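PDB 3EYP: putative alpha-L-fucosidase from Bacteroides thetaiotaomicron, which probably hydrolyses terminal alpha-L-fucose residues from glycans, as a glycoside hydrolase of family 29. Local coordinates for residues Asn19-Asn31 with Ile68-Phe81. Sequence-based numbering, arbitrary orientation.
Sequences NREMIAFFHFGIN and IPAAILTAKHADGF. With GOL (glycerol), chain D.
Ala24 and Ala71 sit side by side where strands 22-26 and 70-74 run parallel. Backbone bonds alternate between them, from Ala24 N to Ala70 O (2.7 Å), Ile72 N to Ala24 O, Phe26 N to Ile72 O and Thr74 N to Phe26 O. Beyond the strand, Phe28 N gives a straight bond to Thr74 OG1 (3.1 Å), which chi1 of 61° sets between its own backbone N and carbonyl carbon.

Apolar packing lines both faces. Phe25 CE1 touches Ile72 CG2 (3.7 Å), while on the other face Phe26 CE2 meets Ala71 CB, beside helix 56-65. Ile30 CB stands over a face of the Phe81 ring, toward its rim.

Thr74 CG2 lies over the centre of the His27 ring, 3.6 Å from its centroid, and Asn295 holds ND1. NE2 bonds to glycerol O2 (2.9 Å), which His77 NE2 also grips at 3.0 Å. Replacing His27 with an alanine would probably cost O2 one of these two grips and uncover the Thr74 methyl. Behind His77, a water joins its ND1 to Asn31 ND2 and Asp79 OD2; a second water, 2.6 Å from Asp79 OD2, links it to Asn31 N.

Adjacent parallel strands joined through helix 56-65 form a beta-alpha-beta unit of the TIM barrel, whose C-terminal strand ends carry the glycerol pocket, consistent with a family 29 sugar site.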
loop_
_atom_site.group_PDB
_atom_site.type_symbol
_atom_site.label_atom_id
_atom_site.label_comp_id
_atom_site.label_asym_id
_atom_site.label_seq_id
_atom_site.Cartn_x
_atom_site.Cartn_y
_atom_site.Cartn_z
ATOM N N ASN A 19 6.621 5.027 2.743
ATOM C CA ASN A 19 6.378 6.450 2.867
ATOM C C ASN A 19 5.309 6.990 1.908
ATOM O O ASN A 19 4.752 8.089 2.095
ATOM C CB ASN A 19 7.688 7.222 2.676
ATOM C CG ASN A 19 7.557 8.669 3.111
ATOM O OD1 ASN A 19 6.939 8.979 4.146
ATOM N ND2 ASN A 19 8.061 9.570 2.278
ATOM N N ARG A 20 5.007 6.194 0.896
ATOM C CA ARG A 20 3.963 6.585 -0.103
ATOM C C ARG A 20 2.563 6.648 0.545
ATOM O O ARG A 20 1.708 7.503 0.285
ATOM C CB ARG A 20 3.921 5.595 -1.270
ATOM C CG ARG A 20 5.199 5.441 -2.044
ATOM C CD ARG A 20 4.979 4.455 -3.217
ATOM N NE ARG A 20 6.226 4.007 -3.808
ATOM C CZ ARG A 20 6.343 2.931 -4.592
ATOM N NH1 ARG A 20 5.301 2.177 -4.905
ATOM N NH2 ARG A 20 7.503 2.612 -5.062
ATOM N N GLU A 21 2.395 5.710 1.446
ATOM C CA GLU A 21 1.133 5.475 2.209
ATOM C C GLU A 21 0.023 4.921 1.386
ATOM O O GLU A 21 -0.537 3.873 1.693
ATOM C CB GLU A 21 0.711 6.715 3.010
ATOM C CG GLU A 21 1.722 6.945 4.116
ATOM C CD GLU A 21 1.367 8.008 5.135
ATOM O OE1 GLU A 21 0.326 8.690 5.004
ATOM O OE2 GLU A 21 2.194 8.129 6.079
ATOM N N MET A 22 -0.227 5.581 0.272
ATOM C CA MET A 22 -1.267 5.155 -0.692
ATOM C C MET A 22 -0.687 5.080 -2.111
ATOM O O MET A 22 0.266 5.797 -2.481
ATOM C CB MET A 22 -2.439 6.154 -0.678
ATOM C CG MET A 22 -3.449 6.041 0.473
ATOM S SD MET A 22 -4.846 7.182 0.551
ATOM C CE MET A 22 -5.974 6.440 -0.580
ATOM N N ILE A 23 -1.247 4.191 -2.900
ATOM C CA ILE A 23 -0.887 3.983 -4.337
ATOM C C ILE A 23 -2.172 3.805 -5.150
ATOM O O ILE A 23 -3.107 3.150 -4.673
ATOM C CB ILE A 23 0.024 2.750 -4.547
ATOM C CG1 ILE A 23 1.221 2.792 -3.634
ATOM C CG2 ILE A 23 0.459 2.647 -5.979
ATOM C CD1 ILE A 23 2.110 1.490 -3.649
ATOM N N ALA A 24 -2.304 4.430 -6.325
ATOM C CA ALA A 24 -3.469 4.088 -7.168
ATOM C C ALA A 24 -3.243 2.894 -8.098
ATOM O O ALA A 24 -2.184 2.686 -8.597
ATOM C CB ALA A 24 -3.965 5.293 -7.964
ATOM N N PHE A 25 -4.307 2.093 -8.276
ATOM C CA PHE A 25 -4.332 1.033 -9.278
ATOM C C PHE A 25 -5.274 1.561 -10.361
ATOM O O PHE A 25 -6.201 2.268 -10.064
ATOM C CB PHE A 25 -5.005 -0.231 -8.721
ATOM C CG PHE A 25 -4.205 -1.497 -8.842
ATOM C CD1 PHE A 25 -3.216 -1.663 -9.806
ATOM C CD2 PHE A 25 -4.493 -2.575 -7.978
ATOM C CE1 PHE A 25 -2.558 -2.808 -9.907
ATOM C CE2 PHE A 25 -3.815 -3.748 -8.083
ATOM C CZ PHE A 25 -2.838 -3.879 -9.017
ATOM N N PHE A 26 -4.956 1.271 -11.600
ATOM C CA PHE A 26 -5.780 1.640 -12.751
ATOM C C PHE A 26 -5.953 0.405 -13.591
ATOM O O PHE A 26 -5.077 0.048 -14.393
ATOM C CB PHE A 26 -5.150 2.735 -13.617
ATOM C CG PHE A 26 -5.104 4.097 -12.963
ATOM C CD1 PHE A 26 -6.220 4.653 -12.447
ATOM C CD2 PHE A 26 -3.915 4.805 -12.904
ATOM C CE1 PHE A 26 -6.185 5.871 -11.851
ATOM C CE2 PHE A 26 -3.872 6.044 -12.307
ATOM C CZ PHE A 26 -4.987 6.565 -11.759
ATOM N N HIS A 27 -7.069 -0.280 -13.366
ATOM C CA HIS A 27 -7.429 -1.467 -14.117
ATOM C C HIS A 27 -8.248 -1.034 -15.356
ATOM O O HIS A 27 -9.382 -0.583 -15.244
ATOM C CB HIS A 27 -8.266 -2.459 -13.310
ATOM C CG HIS A 27 -7.456 -3.386 -12.470
ATOM N ND1 HIS A 27 -6.746 -2.942 -11.378
ATOM C CD2 HIS A 27 -7.195 -4.720 -12.583
ATOM C CE1 HIS A 27 -6.087 -3.962 -10.849
ATOM N NE2 HIS A 27 -6.346 -5.054 -11.548
ATOM N N PHE A 28 -7.582 -1.151 -16.489
ATOM C CA PHE A 28 -8.086 -0.676 -17.785
ATOM C C PHE A 28 -7.501 -1.536 -18.899
ATOM O O PHE A 28 -6.308 -1.922 -18.904
ATOM C CB PHE A 28 -7.697 0.782 -17.950
ATOM C CG PHE A 28 -8.163 1.447 -19.241
ATOM C CD1 PHE A 28 -9.535 1.673 -19.478
ATOM C CD2 PHE A 28 -7.214 2.001 -20.095
ATOM C CE1 PHE A 28 -9.945 2.356 -20.599
ATOM C CE2 PHE A 28 -7.610 2.691 -21.259
ATOM C CZ PHE A 28 -8.953 2.867 -21.525
ATOM N N GLY A 29 -8.365 -1.841 -19.825
ATOM C CA GLY A 29 -7.955 -2.604 -20.987
ATOM C C GLY A 29 -9.108 -3.062 -21.836
ATOM O O GLY A 29 -10.169 -2.465 -21.876
ATOM N N ILE A 30 -8.879 -4.186 -22.499
ATOM C CA ILE A 30 -9.871 -4.696 -23.440
ATOM C C ILE A 30 -11.137 -5.149 -22.685
ATOM O O ILE A 30 -12.256 -5.025 -23.175
ATOM C CB ILE A 30 -9.256 -5.818 -24.377
ATOM C CG1 ILE A 30 -10.191 -6.090 -25.556
ATOM C CG2 ILE A 30 -8.906 -7.094 -23.595
ATOM C CD1 ILE A 30 -9.424 -6.783 -26.683
ATOM N N ASN A 31 -10.954 -5.653 -21.479
ATOM C CA ASN A 31 -12.130 -6.082 -20.673
ATOM C C ASN A 31 -13.201 -4.988 -20.520
ATOM O O ASN A 31 -14.409 -5.237 -20.448
ATOM C CB ASN A 31 -11.763 -6.522 -19.239
ATOM C CG ASN A 31 -10.969 -7.801 -19.150
ATOM O OD1 ASN A 31 -10.764 -8.521 -20.098
ATOM N ND2 ASN A 31 -10.539 -8.113 -17.912
ATOM N N ILE A 68 -2.574 11.075 -3.444
ATOM C CA ILE A 68 -1.919 9.785 -3.843
ATOM C C ILE A 68 -0.662 10.024 -4.679
ATOM O O ILE A 68 -0.756 10.627 -5.763
ATOM C CB ILE A 68 -2.925 8.823 -4.610
ATOM C CG1 ILE A 68 -4.103 8.429 -3.698
ATOM C CG2 ILE A 68 -2.208 7.505 -5.155
ATOM C CD1 ILE A 68 -5.363 7.724 -4.415
ATOM N N PRO A 69 0.511 9.576 -4.199
ATOM C CA PRO A 69 1.786 9.983 -4.818
ATOM C C PRO A 69 2.288 9.073 -5.912
ATOM O O PRO A 69 3.311 9.348 -6.573
ATOM C CB PRO A 69 2.747 9.918 -3.633
ATOM C CG PRO A 69 2.130 8.767 -2.797
ATOM C CD PRO A 69 0.730 8.947 -2.878
ATOM N N ALA A 70 1.545 7.980 -6.119
ATOM C CA ALA A 70 2.022 6.897 -7.011
ATOM C C ALA A 70 0.844 6.105 -7.628
ATOM O O ALA A 70 -0.275 6.091 -7.102
ATOM C CB ALA A 70 3.040 5.977 -6.297
ATOM N N ALA A 71 1.110 5.583 -8.814
ATOM C CA ALA A 71 0.116 4.928 -9.686
ATOM C C ALA A 71 0.704 3.769 -10.473
ATOM O O ALA A 71 1.769 3.874 -11.017
ATOM C CB ALA A 71 -0.563 5.939 -10.673
ATOM N N ILE A 72 -0.053 2.684 -10.450
ATOM C CA ILE A 72 0.178 1.400 -11.185
ATOM C C ILE A 72 -0.906 1.139 -12.224
ATOM O O ILE A 72 -2.095 0.942 -11.938
ATOM C CB ILE A 72 0.241 0.197 -10.211
ATOM C CG1 ILE A 72 1.302 0.513 -9.133
ATOM C CG2 ILE A 72 0.556 -1.144 -10.968
ATOM C CD1 ILE A 72 1.514 -0.597 -8.014
ATOM N N LEU A 73 -0.475 1.105 -13.465
ATOM C CA LEU A 73 -1.381 0.750 -14.594
ATOM C C LEU A 73 -1.309 -0.713 -15.010
ATOM O O LEU A 73 -0.235 -1.299 -15.132
ATOM C CB LEU A 73 -1.018 1.594 -15.817
ATOM C CG LEU A 73 -1.790 1.263 -17.133
ATOM C CD1 LEU A 73 -3.226 1.700 -17.012
ATOM C CD2 LEU A 73 -1.076 2.042 -18.277
ATOM N N THR A 74 -2.463 -1.309 -15.275
ATOM C CA THR A 74 -2.471 -2.626 -15.920
ATOM C C THR A 74 -2.026 -2.570 -17.395
ATOM O O THR A 74 -2.859 -2.462 -18.303
ATOM C CB THR A 74 -3.862 -3.322 -15.853
ATOM O OG1 THR A 74 -4.846 -2.519 -16.547
ATOM C CG2 THR A 74 -4.277 -3.552 -14.398
ATOM N N ALA A 75 -0.727 -2.664 -17.621
ATOM C CA ALA A 75 -0.183 -2.614 -18.974
ATOM C C ALA A 75 -0.645 -3.884 -19.745
ATOM O O ALA A 75 -0.875 -3.849 -20.966
ATOM C CB ALA A 75 1.381 -2.452 -18.991
ATOM N N LYS A 76 -0.889 -4.958 -18.988
ATOM C CA LYS A 76 -1.378 -6.236 -19.544
ATOM C C LYS A 76 -1.972 -7.076 -18.429
ATOM O O LYS A 76 -1.317 -7.425 -17.464
ATOM C CB LYS A 76 -0.297 -7.020 -20.286
ATOM C CG LYS A 76 -0.829 -8.305 -21.067
ATOM C CD LYS A 76 0.301 -9.292 -21.309
ATOM C CE LYS A 76 0.532 -10.186 -20.002
ATOM N NZ LYS A 76 1.667 -11.046 -20.170
ATOM N N HIS A 77 -3.245 -7.311 -18.545
ATOM C CA HIS A 77 -3.956 -8.222 -17.610
ATOM C C HIS A 77 -3.921 -9.625 -18.161
ATOM O O HIS A 77 -3.328 -9.872 -19.211
ATOM C CB HIS A 77 -5.341 -7.724 -17.299
ATOM C CG HIS A 77 -5.867 -8.121 -15.938
ATOM N ND1 HIS A 77 -6.863 -9.058 -15.765
ATOM C CD2 HIS A 77 -5.535 -7.690 -14.689
ATOM C CE1 HIS A 77 -7.122 -9.180 -14.466
ATOM N NE2 HIS A 77 -6.350 -8.339 -13.793
ATOM N N ALA A 78 -4.526 -10.573 -17.441
ATOM C CA ALA A 78 -4.410 -11.977 -17.840
ATOM C C ALA A 78 -4.994 -12.279 -19.259
ATOM O O ALA A 78 -4.671 -13.305 -19.896
ATOM C CB ALA A 78 -5.015 -12.944 -16.760
ATOM N N ASP A 79 -5.852 -11.399 -19.713
ATOM C CA ASP A 79 -6.489 -11.535 -21.047
ATOM C C ASP A 79 -5.386 -11.455 -22.144
ATOM O O ASP A 79 -5.569 -11.895 -23.286
ATOM C CB ASP A 79 -7.594 -10.503 -21.241
ATOM C CG ASP A 79 -7.144 -9.105 -20.933
ATOM O OD1 ASP A 79 -6.379 -8.551 -21.773
ATOM O OD2 ASP A 79 -7.478 -8.571 -19.851
ATOM N N GLY A 80 -4.273 -10.846 -21.738
ATOM C CA GLY A 80 -3.062 -10.737 -22.539
ATOM C C GLY A 80 -3.025 -9.541 -23.493
ATOM O O GLY A 80 -2.087 -9.395 -24.265
ATOM N N PHE A 81 -4.046 -8.707 -23.446
ATOM C CA PHE A 81 -4.102 -7.485 -24.320
ATOM C C PHE A 81 -3.148 -6.448 -23.786
ATOM O O PHE A 81 -3.270 -6.036 -22.662
ATOM C CB PHE A 81 -5.506 -6.928 -24.440
ATOM C CG PHE A 81 -5.623 -5.700 -25.328
ATOM C CD1 PHE A 81 -5.710 -5.819 -26.725
ATOM C CD2 PHE A 81 -5.720 -4.433 -24.764
ATOM C CE1 PHE A 81 -5.851 -4.711 -27.516
ATOM C CE2 PHE A 81 -5.848 -3.291 -25.561
ATOM C CZ PHE A 81 -5.957 -3.416 -26.932
HETATM C C1 GOL D . -6.390 -8.032 -8.551
HETATM O O1 GOL D . -5.404 -9.027 -8.665
HETATM C C2 GOL D . -6.976 -7.820 -9.919
HETATM O O2 GOL D . -5.937 -7.892 -10.888
HETATM C C3 GOL D . -8.035 -8.871 -10.107
HETATM O O3 GOL D . -8.105 -9.255 -11.438
HETATM O O HOH W 1 -8.338 -6.104 -20.123
HETATM O O HOH W 2 -8.483 -10.096 -18.019
#